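Local structure of peptide methionine sulfoxide reductase MsrA (Treponema denticola ATCC 35405, 5FA9) at residues 28-33 with 52-57; 185-190 with 265-270; 161-166 with 238-243; 221-226 with 311-316. The protein joins MsrA and MsrB in one chain and probably repairs oxidised proteins by reducing both S and R methionine sulfoxides to methionine with thioredoxin. The protein carries 2 engineered substitutions. All blocks are in the same frame, centred on the assembly; numbering follows the deposited sequence.

In the fold
Interaction 1 comes first and is complete before the others begin: strands 25-33 and 51-59 pair across a connection that is partly unmodelled, within the MsrA sheet. The chain then passes 161-166, 185-190 and 221-226, which meet 238-243, 265-270 and 311-316 in that same order, so interactions 2, 3 and 4 all cross one another. Interaction 3 brings the loop after helix 142-145 to the turn before strand 244-249, interaction 2 sets helix 182-190 on a strand of the MsrB sheet, and interaction 4 folds the C-terminal loop back. Interactions 3 and 4 touch through I239 and S221; the centres of interactions 1 and 2 lie about 41 Å apart.

Interaction 1 of 4, residues 28-33 with 52-57; sequences TDTGYA and ETVKIV. With D1D ((4S,5S)-1,2-dithiane-4,5-diol), chain F.
CG of E52 comes up obliquely to the phenol ring of Y32, a loose contact of 4.4 Å from CD1 of Y32. The extended E52 chain ends in a carboxylate whose two oxygens face the bound dithiane diol: C2 of D1D lies 3.3 Å from OE1 and 3.4 Å from OE2 of E52. F12 N donates to OE2, while Y92 and S11, an engineered residue at the predicted active-site position, hydrogen-bond the ligand itself. The two strands carrying these groups are antiparallel neighbours (154° between their directions) in the mixed sheet of the MsrA fold. D29 and K55 form one hydrogen-bonded pair and G31 and T53 the next, each joined by two backbone bonds, among them T53 N to G31 O at 2.7 Å. Helix 12-19 covers the T30 and V54 face, which suits their compact branched side chains: CG2 of T30 lies 4.0 Å from CG2 of V54. On the other face, the extended K55 chain runs alongside D29, with CD 4.0 Å from D29 OD2 and the amino group further off. A33, pointing toward the other strand and small enough for a tight fit, brings CB to 3.2 Å from T53 OG1, a hydroxyl already bonded to A51 O.

Interaction 2 of 4, residues 185-190 with 265-270; sequences FSVTQE and GAHLGH
Two successive carbonyls of helix 182-190, V187 O and T188 O, both turn to a single residue, H267, and meet different parts of it. V187 O lies at the edge of the imidazole, in its plane, 3.1 Å from CD2. T188 O accepts the backbone N-H of H267 at 3.0 Å, with a fairly straight approach (161°) and the donor tilted slightly from the carbonyl plane. The ring reaches V187 because CG stands anti to the backbone N (chi1 170°), which directs the imidazole to the helix. The histidine suits its buried place: ND1 has a polar partner in E258, while the CD2 edge meets the carbonyl. Over one face of the ring, G269 N lies 3.6 Å above the plane, nearer the ring's margin than its middle. The neighbouring A266, compact enough to come close to the helix, points its CB toward T188, 3.8 Å from CB of that residue. CG2 of T188 lies 4.0 Å from O of H267, and the T188 hydroxyl bonds to Q184 O, one turn back. Q189, bent at chi2, returns its amide so that NE2 donates to T188 OG1 (3.2 Å), nearly in the amide plane. L268 and G269 both face V259, the glycine having backbone angles that residues with a side chain rarely adopt. The strand entered at H267 thus carries a classic beta bulge, in the antiparallel sheet of the MsrB (SelR) fold, with helix 182-190 packed at the strand's start.

Interaction 3 of 4, residues 161-166 with 238-243; sequences PLYDES and AITTQA
The extended side chain of Q242 points its amide at the backbone of L162, and OE1 accepts the N-H of L162 at 2.7 Å, in the carbonyl plane and on a lone pair. A long, flexible glutamine suits this task, since it spans from one loop to the main chain of another; CA of P161 lies 3.4 Å from the same oxygen. P161 and Q242 also line a pocket with a bound dithiothreitol, probably from the crystallisation liquor. E165 comes across Q242 obliquely, the carboxylate and amide planes 71° apart, and a water donates to Q242 OE1. K217 forms a salt bridge with E165 and also bonds Q242 O. Q242 belongs to a type I beta turn from T240 to A243 in the MsrB part, whereas 161-166 lies in the connection between helices 142-145 and 173-179, consistent with the region linking the MsrA and MsrB parts. Y163 and T240 also approach obliquely: CG2 of T240 sits at the edge of the tyrosine ring, 4.1 Å from CE2, and CG of L162 lies 3.8 Å above one face of that ring. The Y163 hydroxyl pairs with that of Y310. L162, aptly apolar, packs on A70, H71 and R74 of helix 65-74 in the MsrA part.

Interaction 4 of 4, residues 221-226 with 311-316; sequences SSLNKY and VKPTGN
L223 reaches across to P313, and its side chain can be followed from the root. CB lies 4.0 Å from V311 O, the nearest approach that the base of the side chain makes. CG stands anti to the backbone N (chi1 -174°), which sends the branch outward over the facing loop. There CD2 meets the proline ring end on, 3.6 Å from CD and 3.8 Å from CG of P313. An apolar leucine and a rigid proline ring suit such a patch, where no hydrogen bond crosses between the segments. L223 also lines a pocket holding a bound dithiothreitol, probably from the crystallisation liquor. Next to it two serines border V311. S221 OG is 3.7 Å from CA of V311; it accepts the N-H of L223 at 3.2 Å (163°), an ST turn, and also bonds Y310 O, so a short hydroxyl side chain serves both the turn and the carbonyl of Y310. S222 OG, which bonds G208 N, lies 3.7 Å from CG1 of V311, and the valine's CG2 branch is directed to S221. P313 itself stands in a type I turn from K312 to G315, where G315 N bonds K312 O at 3.0 Å. The contact thus lies between the MsrB strands and the MsrA part: V311 also touches I209 of strand 208-212, while P313 and T314 rest on helix 104-115.

Interaction 1 of 4, residues 28-33 with 52-57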
loop_
_atom_site.group_PDB
_atom_site.type_symbol
_atom_site.label_atom_id
_atom_site.label_comp_id
_atom_site.label_asym_id
_atom_site.label_seq_id
_atom_site.Cartn_x
_atom_site.Cartn_y
_atom_site.Cartn_z
ATOM N N THR B 28 5.219 -3.383 9.324
ATOM C CA THR B 28 6.140 -4.510 9.237
ATOM C C THR B 28 5.505 -5.773 9.810
ATOM O O THR B 28 4.793 -5.719 10.813
ATOM C CB THR B 28 7.460 -4.231 9.981
ATOM O OG1 THR B 28 7.182 -3.903 11.349
ATOM C CG2 THR B 28 8.208 -3.079 9.331
ATOM N N ASP B 29 5.767 -6.906 9.168
ATOM C CA ASP B 29 5.268 -8.193 9.643
ATOM C C ASP B 29 6.314 -9.281 9.436
ATOM O O ASP B 29 6.904 -9.389 8.363
ATOM C CB ASP B 29 3.974 -8.578 8.922
ATOM C CG ASP B 29 2.879 -7.548 9.097
ATOM O OD1 ASP B 29 2.376 -7.396 10.230
ATOM O OD2 ASP B 29 2.521 -6.892 8.097
ATOM N N THR B 30 6.532 -10.092 10.466
ATOM C CA THR B 30 7.476 -11.198 10.375
ATOM C C THR B 30 6.768 -12.462 9.905
ATOM O O THR B 30 5.609 -12.696 10.248
ATOM C CB THR B 30 8.165 -11.466 11.722
ATOM O OG1 THR B 30 7.174 -11.729 12.724
ATOM C CG2 THR B 30 8.992 -10.264 12.141
ATOM N N GLY B 31 7.465 -13.272 9.117
ATOM C CA GLY B 31 6.873 -14.482 8.579
ATOM C C GLY B 31 7.859 -15.413 7.900
ATOM O O GLY B 31 9.074 -15.237 8.000
ATOM N N TYR B 32 7.324 -16.411 7.205
ATOM C CA TYR B 32 8.135 -17.433 6.558
ATOM C C TYR B 32 7.803 -17.512 5.071
ATOM O O TYR B 32 6.660 -17.777 4.697
ATOM C CB TYR B 32 7.914 -18.787 7.235
ATOM C CG TYR B 32 7.913 -18.712 8.746
ATOM C CD1 TYR B 32 9.102 -18.736 9.465
ATOM C CD2 TYR B 32 6.721 -18.610 9.455
ATOM C CE1 TYR B 32 9.104 -18.664 10.846
ATOM C CE2 TYR B 32 6.714 -18.537 10.835
ATOM C CZ TYR B 32 7.908 -18.564 11.526
ATOM O OH TYR B 32 7.905 -18.492 12.900
ATOM N N ALA B 33 8.803 -17.283 4.225
ATOM C CA ALA B 33 8.572 -17.157 2.788
ATOM C C ALA B 33 9.177 -18.297 1.971
ATOM O O ALA B 33 10.273 -18.773 2.268
ATOM C CB ALA B 33 9.112 -15.826 2.295
ATOM N N GLU B 52 13.066 -17.021 6.949
ATOM C CA GLU B 52 12.525 -16.023 7.861
ATOM C C GLU B 52 12.535 -14.652 7.197
ATOM O O GLU B 52 13.595 -14.097 6.909
ATOM C CB GLU B 52 13.320 -16.001 9.166
ATOM C CG GLU B 52 13.168 -17.269 9.993
ATOM C CD GLU B 52 13.724 -17.126 11.395
ATOM O OE1 GLU B 52 13.851 -18.155 12.091
ATOM O OE2 GLU B 52 14.025 -15.985 11.803
ATOM N N THR B 53 11.344 -14.112 6.960
ATOM C CA THR B 53 11.195 -12.913 6.145
ATOM C C THR B 53 10.328 -11.865 6.839
ATOM O O THR B 53 9.393 -12.200 7.568
ATOM C CB THR B 53 10.580 -13.261 4.770
ATOM O OG1 THR B 53 11.298 -14.357 4.189
ATOM C CG2 THR B 53 10.630 -12.071 3.822
ATOM N N VAL B 54 10.653 -10.596 6.614
ATOM C CA VAL B 54 9.855 -9.494 7.132
ATOM C C VAL B 54 9.145 -8.761 5.998
ATOM O O VAL B 54 9.782 -8.292 5.055
ATOM C CB VAL B 54 10.713 -8.489 7.921
ATOM C CG1 VAL B 54 9.873 -7.296 8.347
ATOM C CG2 VAL B 54 11.335 -9.161 9.128
ATOM N N LYS B 55 7.822 -8.674 6.093
ATOM C CA LYS B 55 7.031 -7.929 5.122
ATOM C C LYS B 55 7.166 -6.432 5.371
ATOM O O LYS B 55 6.939 -5.958 6.482
ATOM C CB LYS B 55 5.562 -8.348 5.189
ATOM C CG LYS B 55 4.639 -7.540 4.290
ATOM C CD LYS B 55 3.221 -8.084 4.332
ATOM C CE LYS B 55 2.296 -7.297 3.419
ATOM N NZ LYS B 55 0.904 -7.825 3.460
ATOM N N ILE B 56 7.546 -5.691 4.334
ATOM C CA ILE B 56 7.731 -4.250 4.458
ATOM C C ILE B 56 6.739 -3.473 3.601
ATOM O O ILE B 56 6.840 -3.472 2.376
ATOM C CB ILE B 56 9.157 -3.827 4.057
ATOM C CG1 ILE B 56 10.200 -4.621 4.848
ATOM C CG2 ILE B 56 9.346 -2.331 4.262
ATOM C CD1 ILE B 56 10.227 -4.287 6.321
ATOM N N VAL B 57 5.790 -2.806 4.249
ATOM C CA VAL B 57 4.860 -1.929 3.548
ATOM C C VAL B 57 5.308 -0.484 3.729
ATOM O O VAL B 57 5.446 -0.007 4.855
ATOM C CB VAL B 57 3.417 -2.096 4.057
ATOM C CG1 VAL B 57 2.484 -1.142 3.329
ATOM C CG2 VAL B 57 2.957 -3.534 3.883
HETATM S S1 D1D F . 11.804 -18.765 15.236
HETATM C C1 D1D F . 12.036 -17.202 15.578
HETATM C C2 D1D F . 13.473 -16.678 15.065
HETATM O O2 D1D F . 13.643 -15.494 15.455
HETATM C C3 D1D F . 14.764 -17.653 15.647
HETATM O O3 D1D F . 15.838 -17.275 15.110
HETATM C C4 D1D F . 14.541 -19.218 15.329
HETATM S S4 D1D F . 13.099 -19.752 15.829
#

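Interaction 2 of 4, residues 185-190 with 265-270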
loop_
_atom_site.group_PDB
_atom_site.type_symbol
_atom_site.label_atom_id
_atom_site.label_comp_id
_atom_site.label_asym_id
_atom_site.label_seq_id
_atom_site.Cartn_x
_atom_site.Cartn_y
_atom_site.Cartn_z
ATOM N N PHE B 185 25.197 32.345 0.364
ATOM C CA PHE B 185 25.276 32.557 1.804
ATOM C C PHE B 185 23.933 33.021 2.355
ATOM O O PHE B 185 23.485 32.554 3.401
ATOM C CB PHE B 185 26.368 33.576 2.140
ATOM C CG PHE B 185 26.574 33.781 3.616
ATOM C CD1 PHE B 185 27.420 32.953 4.332
ATOM C CD2 PHE B 185 25.924 34.806 4.286
ATOM C CE1 PHE B 185 27.613 33.137 5.688
ATOM C CE2 PHE B 185 26.112 34.996 5.641
ATOM C CZ PHE B 185 26.959 34.161 6.344
ATOM N N SER B 186 23.299 33.948 1.643
ATOM C CA SER B 186 22.014 34.501 2.056
ATOM C C SER B 186 20.938 33.425 2.165
ATOM O O SER B 186 20.214 33.360 3.157
ATOM C CB SER B 186 21.564 35.589 1.079
ATOM O OG SER B 186 22.244 36.807 1.327
ATOM N N VAL B 187 20.835 32.585 1.142
ATOM C CA VAL B 187 19.832 31.527 1.121
ATOM C C VAL B 187 20.062 30.497 2.226
ATOM O O VAL B 187 19.149 30.173 2.984
ATOM C CB VAL B 187 19.807 30.805 -0.243
ATOM C CG1 VAL B 187 19.055 29.486 -0.139
ATOM C CG2 VAL B 187 19.185 31.699 -1.308
ATOM N N THR B 188 21.290 30.000 2.323
ATOM C CA THR B 188 21.595 28.892 3.221
ATOM C C THR B 188 21.766 29.312 4.679
ATOM O O THR B 188 21.388 28.572 5.588
ATOM C CB THR B 188 22.874 28.155 2.775
ATOM O OG1 THR B 188 23.971 29.076 2.739
ATOM C CG2 THR B 188 22.683 27.548 1.393
ATOM N N GLN B 189 22.329 30.494 4.906
ATOM C CA GLN B 189 22.658 30.920 6.265
ATOM C C GLN B 189 21.710 31.984 6.815
ATOM O O GLN B 189 21.675 32.222 8.022
ATOM C CB GLN B 189 24.097 31.438 6.319
ATOM C CG GLN B 189 25.128 30.461 5.780
ATOM C CD GLN B 189 25.033 29.095 6.432
ATOM O OE1 GLN B 189 25.123 28.969 7.652
ATOM N NE2 GLN B 189 24.849 28.064 5.616
ATOM N N GLU B 190 20.943 32.622 5.936
ATOM C CA GLU B 190 20.040 33.687 6.362
ATOM C C GLU B 190 18.602 33.432 5.918
ATOM O O GLU B 190 17.769 34.336 5.951
ATOM C CB GLU B 190 20.520 35.036 5.820
ATOM C CG GLU B 190 21.923 35.420 6.262
ATOM C CD GLU B 190 22.437 36.660 5.558
ATOM O OE1 GLU B 190 21.792 37.099 4.582
ATOM O OE2 GLU B 190 23.483 37.195 5.978
ATOM N N GLY B 265 22.190 21.903 8.238
ATOM C CA GLY B 265 21.357 22.816 8.998
ATOM C C GLY B 265 21.002 24.007 8.132
ATOM O O GLY B 265 20.216 24.869 8.521
ATOM N N ALA B 266 21.592 24.040 6.941
ATOM C CA ALA B 266 21.391 25.137 6.003
ATOM C C ALA B 266 19.969 25.165 5.459
ATOM O O ALA B 266 19.363 24.121 5.217
ATOM C CB ALA B 266 22.390 25.036 4.859
ATOM N N HIS B 267 19.442 26.371 5.273
ATOM C CA HIS B 267 18.118 26.552 4.693
ATOM C C HIS B 267 18.117 26.168 3.218
ATOM O O HIS B 267 18.991 26.583 2.458
ATOM C CB HIS B 267 17.651 27.999 4.862
ATOM C CG HIS B 267 16.409 28.326 4.091
ATOM N ND1 HIS B 267 15.158 27.905 4.482
ATOM C CD2 HIS B 267 16.230 29.033 2.951
ATOM C CE1 HIS B 267 14.258 28.339 3.616
ATOM N NE2 HIS B 267 14.883 29.026 2.677
ATOM N N LEU B 268 17.130 25.372 2.819
ATOM C CA LEU B 268 17.037 24.905 1.442
ATOM C C LEU B 268 15.818 25.489 0.737
ATOM O O LEU B 268 15.898 25.907 -0.419
ATOM C CB LEU B 268 16.986 23.379 1.400
ATOM C CG LEU B 268 18.145 22.662 2.095
ATOM C CD1 LEU B 268 17.966 21.158 2.012
ATOM C CD2 LEU B 268 19.477 23.082 1.494
ATOM N N GLY B 269 14.692 25.518 1.442
ATOM C CA GLY B 269 13.460 26.044 0.887
ATOM C C GLY B 269 12.242 25.580 1.659
ATOM O O GLY B 269 12.275 25.486 2.886
ATOM N N HIS B 270 11.164 25.286 0.940
ATOM C CA HIS B 270 9.927 24.842 1.569
ATOM C C HIS B 270 9.334 23.635 0.851
ATOM O O HIS B 270 9.586 23.420 -0.334
ATOM C CB HIS B 270 8.905 25.981 1.599
ATOM C CG HIS B 270 9.424 27.242 2.216
ATOM N ND1 HIS B 270 10.214 28.137 1.527
ATOM C CD2 HIS B 270 9.267 27.758 3.457
ATOM C CE1 HIS B 270 10.521 29.150 2.316
ATOM N NE2 HIS B 270 9.959 28.945 3.494
#

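Interaction 3 of 4, residues 161-166 with 238-243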
loop_
_atom_site.group_PDB
_atom_site.type_symbol
_atom_site.label_atom_id
_atom_site.label_comp_id
_atom_site.label_asym_id
_atom_site.label_seq_id
_atom_site.Cartn_x
_atom_site.Cartn_y
_atom_site.Cartn_z
ATOM N N PRO B 161 23.884 7.339 10.295
ATOM C CA PRO B 161 23.983 7.550 8.845
ATOM C C PRO B 161 24.095 6.259 8.035
ATOM O O PRO B 161 24.868 5.366 8.384
ATOM C CB PRO B 161 25.260 8.383 8.705
ATOM C CG PRO B 161 25.343 9.134 9.981
ATOM C CD PRO B 161 24.834 8.192 11.034
ATOM N N LEU B 162 23.314 6.174 6.963
ATOM C CA LEU B 162 23.338 5.021 6.072
ATOM C C LEU B 162 24.629 4.987 5.262
ATOM O O LEU B 162 25.160 3.917 4.964
ATOM C CB LEU B 162 22.127 5.048 5.136
ATOM C CG LEU B 162 21.993 3.916 4.113
ATOM C CD1 LEU B 162 22.017 2.561 4.795
ATOM C CD2 LEU B 162 20.720 4.081 3.297
ATOM N N TYR B 163 25.133 6.168 4.919
ATOM C CA TYR B 163 26.342 6.285 4.114
ATOM C C TYR B 163 27.440 7.032 4.860
ATOM O O TYR B 163 27.187 7.660 5.888
ATOM C CB TYR B 163 26.040 6.991 2.791
ATOM C CG TYR B 163 24.991 6.298 1.954
ATOM C CD1 TYR B 163 25.287 5.130 1.265
ATOM C CD2 TYR B 163 23.705 6.813 1.852
ATOM C CE1 TYR B 163 24.331 4.492 0.498
ATOM C CE2 TYR B 163 22.742 6.183 1.087
ATOM C CZ TYR B 163 23.062 5.022 0.412
ATOM O OH TYR B 163 22.109 4.388 -0.352
ATOM N N ASP B 164 28.659 6.950 4.337
ATOM C CA ASP B 164 29.792 7.669 4.907
ATOM C C ASP B 164 29.561 9.176 4.855
ATOM O O ASP B 164 29.514 9.770 3.778
ATOM C CB ASP B 164 31.081 7.305 4.166
ATOM C CG ASP B 164 32.310 7.943 4.784
ATOM O OD1 ASP B 164 32.260 8.303 5.980
ATOM O OD2 ASP B 164 33.326 8.085 4.073
ATOM N N GLU B 165 29.416 9.787 6.026
ATOM C CA GLU B 165 29.182 11.223 6.118
ATOM C C GLU B 165 30.362 11.936 6.766
ATOM O O GLU B 165 30.239 13.075 7.217
ATOM C CB GLU B 165 27.902 11.509 6.905
ATOM C CG GLU B 165 26.635 11.006 6.235
ATOM C CD GLU B 165 25.381 11.582 6.863
ATOM O OE1 GLU B 165 25.503 12.470 7.733
ATOM O OE2 GLU B 165 24.273 11.145 6.487
ATOM N N SER B 166 31.504 11.259 6.811
ATOM C CA SER B 166 32.703 11.823 7.418
ATOM C C SER B 166 33.196 13.029 6.627
ATOM O O SER B 166 33.778 13.957 7.190
ATOM C CB SER B 166 33.806 10.765 7.513
ATOM O OG SER B 166 34.201 10.324 6.226
ATOM N N ALA B 238 12.989 13.603 -1.238
ATOM C CA ALA B 238 14.414 13.684 -0.948
ATOM C C ALA B 238 15.111 12.433 -1.467
ATOM O O ALA B 238 14.467 11.407 -1.693
ATOM C CB ALA B 238 14.649 13.851 0.542
ATOM N N ILE B 239 16.423 12.515 -1.664
ATOM C CA ILE B 239 17.172 11.381 -2.190
ATOM C C ILE B 239 17.225 10.254 -1.156
ATOM O O ILE B 239 17.194 9.075 -1.510
ATOM C CB ILE B 239 18.604 11.795 -2.623
ATOM C CG1 ILE B 239 19.288 10.658 -3.388
ATOM C CG2 ILE B 239 19.445 12.241 -1.431
ATOM C CD1 ILE B 239 20.595 11.060 -4.034
ATOM N N THR B 240 17.289 10.627 0.120
ATOM C CA THR B 240 17.225 9.672 1.223
ATOM C C THR B 240 16.367 10.234 2.353
ATOM O O THR B 240 16.007 11.410 2.341
ATOM C CB THR B 240 18.626 9.325 1.788
ATOM O OG1 THR B 240 19.225 10.502 2.345
ATOM C CG2 THR B 240 19.535 8.754 0.707
ATOM N N THR B 241 16.046 9.389 3.327
ATOM C CA THR B 241 15.277 9.819 4.490
ATOM C C THR B 241 16.166 10.538 5.500
ATOM O O THR B 241 15.681 11.086 6.490
ATOM C CB THR B 241 14.590 8.630 5.185
ATOM O OG1 THR B 241 15.580 7.687 5.614
ATOM C CG2 THR B 241 13.619 7.943 4.237
ATOM N N GLN B 242 17.469 10.533 5.241
ATOM C CA GLN B 242 18.447 11.095 6.164
ATOM C C GLN B 242 18.997 12.431 5.674
ATOM O O GLN B 242 19.958 12.958 6.234
ATOM C CB GLN B 242 19.596 10.108 6.371
ATOM C CG GLN B 242 19.142 8.690 6.673
ATOM C CD GLN B 242 20.299 7.766 6.989
ATOM O OE1 GLN B 242 21.451 8.068 6.680
ATOM N NE2 GLN B 242 19.997 6.630 7.607
ATOM N N ALA B 243 18.387 12.973 4.626
ATOM C CA ALA B 243 18.895 14.181 3.989
ATOM C C ALA B 243 18.290 15.458 4.565
ATOM O O ALA B 243 18.988 16.454 4.747
ATOM C CB ALA B 243 18.651 14.121 2.488
HETATM O O HOH W 1 23.378 9.280 5.179
#

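Interaction 4 of 4, residues 221-226 with 311-316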
loop_
_atom_site.group_PDB
_atom_site.type_symbol
_atom_site.label_atom_id
_atom_site.label_comp_id
_atom_site.label_asym_id
_atom_site.label_seq_id
_atom_site.Cartn_x
_atom_site.Cartn_y
_atom_site.Cartn_z
ATOM N N SER B 221 17.710 13.891 -6.105
ATOM C CA SER B 221 18.078 13.208 -7.339
ATOM C C SER B 221 17.365 13.821 -8.539
ATOM O O SER B 221 16.242 14.312 -8.420
ATOM C CB SER B 221 17.754 11.715 -7.244
ATOM O OG SER B 221 17.966 11.068 -8.486
ATOM N N SER B 222 18.022 13.789 -9.695
ATOM C CA SER B 222 17.438 14.306 -10.929
ATOM C C SER B 222 16.192 13.521 -11.327
ATOM O O SER B 222 15.337 14.022 -12.057
ATOM C CB SER B 222 18.463 14.268 -12.064
ATOM O OG SER B 222 18.920 12.946 -12.293
ATOM N N LEU B 223 16.100 12.286 -10.843
ATOM C CA LEU B 223 14.970 11.416 -11.151
ATOM C C LEU B 223 13.679 11.931 -10.524
ATOM O O LEU B 223 12.584 11.653 -11.014
ATOM C CB LEU B 223 15.252 9.992 -10.666
ATOM C CG LEU B 223 14.228 8.911 -11.021
ATOM C CD1 LEU B 223 14.105 8.748 -12.529
ATOM C CD2 LEU B 223 14.584 7.591 -10.358
ATOM N N ASN B 224 13.813 12.696 -9.446
ATOM C CA ASN B 224 12.657 13.206 -8.720
ATOM C C ASN B 224 12.363 14.664 -9.050
ATOM O O ASN B 224 11.462 15.272 -8.473
ATOM C CB ASN B 224 12.877 13.047 -7.217
ATOM C CG ASN B 224 13.177 11.616 -6.823
ATOM O OD1 ASN B 224 12.435 10.697 -7.167
ATOM N ND2 ASN B 224 14.275 11.417 -6.104
ATOM N N LYS B 225 13.128 15.216 -9.986
ATOM C CA LYS B 225 12.991 16.616 -10.370
ATOM C C LYS B 225 11.922 16.801 -11.441
ATOM O O LYS B 225 11.790 15.978 -12.346
ATOM C CB LYS B 225 14.333 17.157 -10.863
ATOM C CG LYS B 225 14.388 18.665 -11.012
ATOM C CD LYS B 225 15.801 19.120 -11.325
ATOM C CE LYS B 225 15.925 20.633 -11.267
ATOM N NZ LYS B 225 15.118 21.304 -12.323
ATOM N N TYR B 226 11.159 17.886 -11.335
ATOM C CA TYR B 226 10.127 18.194 -12.319
ATOM C C TYR B 226 9.873 19.698 -12.394
ATOM O O TYR B 226 10.322 20.456 -11.534
ATOM C CB TYR B 226 8.829 17.455 -11.988
ATOM C CG TYR B 226 8.035 18.072 -10.859
ATOM C CD1 TYR B 226 8.415 17.894 -9.534
ATOM C CD2 TYR B 226 6.899 18.828 -11.118
ATOM C CE1 TYR B 226 7.689 18.458 -8.502
ATOM C CE2 TYR B 226 6.169 19.394 -10.094
ATOM C CZ TYR B 226 6.567 19.207 -8.789
ATOM O OH TYR B 226 5.835 19.770 -7.770
ATOM N N VAL B 311 19.783 7.754 -9.047
ATOM C CA VAL B 311 19.665 8.419 -10.339
ATOM C C VAL B 311 19.147 7.442 -11.388
ATOM O O VAL B 311 18.230 7.757 -12.147
ATOM C CB VAL B 311 21.010 9.004 -10.805
ATOM C CG1 VAL B 311 20.837 9.748 -12.122
ATOM C CG2 VAL B 311 21.584 9.923 -9.741
ATOM N N LYS B 312 19.744 6.255 -11.423
ATOM C CA LYS B 312 19.339 5.216 -12.364
ATOM C C LYS B 312 19.002 3.918 -11.638
ATOM O O LYS B 312 19.860 3.048 -11.486
ATOM C CB LYS B 312 20.442 4.964 -13.394
ATOM C CG LYS B 312 20.721 6.133 -14.322
ATOM C CD LYS B 312 21.812 5.783 -15.320
ATOM C CE LYS B 312 22.099 6.942 -16.260
ATOM N NZ LYS B 312 21.031 7.095 -17.284
ATOM N N PRO B 313 17.747 3.788 -11.182
ATOM C CA PRO B 313 17.262 2.608 -10.453
ATOM C C PRO B 313 17.387 1.318 -11.260
ATOM O O PRO B 313 17.522 0.241 -10.680
ATOM C CB PRO B 313 15.788 2.938 -10.183
ATOM C CG PRO B 313 15.439 4.004 -11.165
ATOM C CD PRO B 313 16.689 4.797 -11.358
ATOM N N THR B 314 17.341 1.433 -12.583
ATOM C CA THR B 314 17.492 0.278 -13.459
ATOM C C THR B 314 18.705 0.449 -14.367
ATOM O O THR B 314 18.780 -0.150 -15.440
ATOM C CB THR B 314 16.237 0.052 -14.324
ATOM O OG1 THR B 314 15.975 1.224 -15.107
ATOM C CG2 THR B 314 15.031 -0.246 -13.445
ATOM N N GLY B 315 19.654 1.266 -13.924
ATOM C CA GLY B 315 20.869 1.520 -14.676
ATOM C C GLY B 315 21.757 0.309 -14.880
ATOM O O GLY B 315 21.615 -0.709 -14.202
ATOM N N ASN B 316 22.677 0.425 -15.832
ATOM C CA ASN B 316 23.608 -0.651 -16.148
ATOM C C ASN B 316 24.740 -0.738 -15.132
ATOM O O ASN B 316 25.457 0.237 -14.904
ATOM C CB ASN B 316 24.181 -0.455 -17.552
ATOM C CG ASN B 316 23.142 -0.651 -18.637
ATOM O OD1 ASN B 316 22.832 0.273 -19.388
ATOM N ND2 ASN B 316 22.598 -1.860 -18.725
#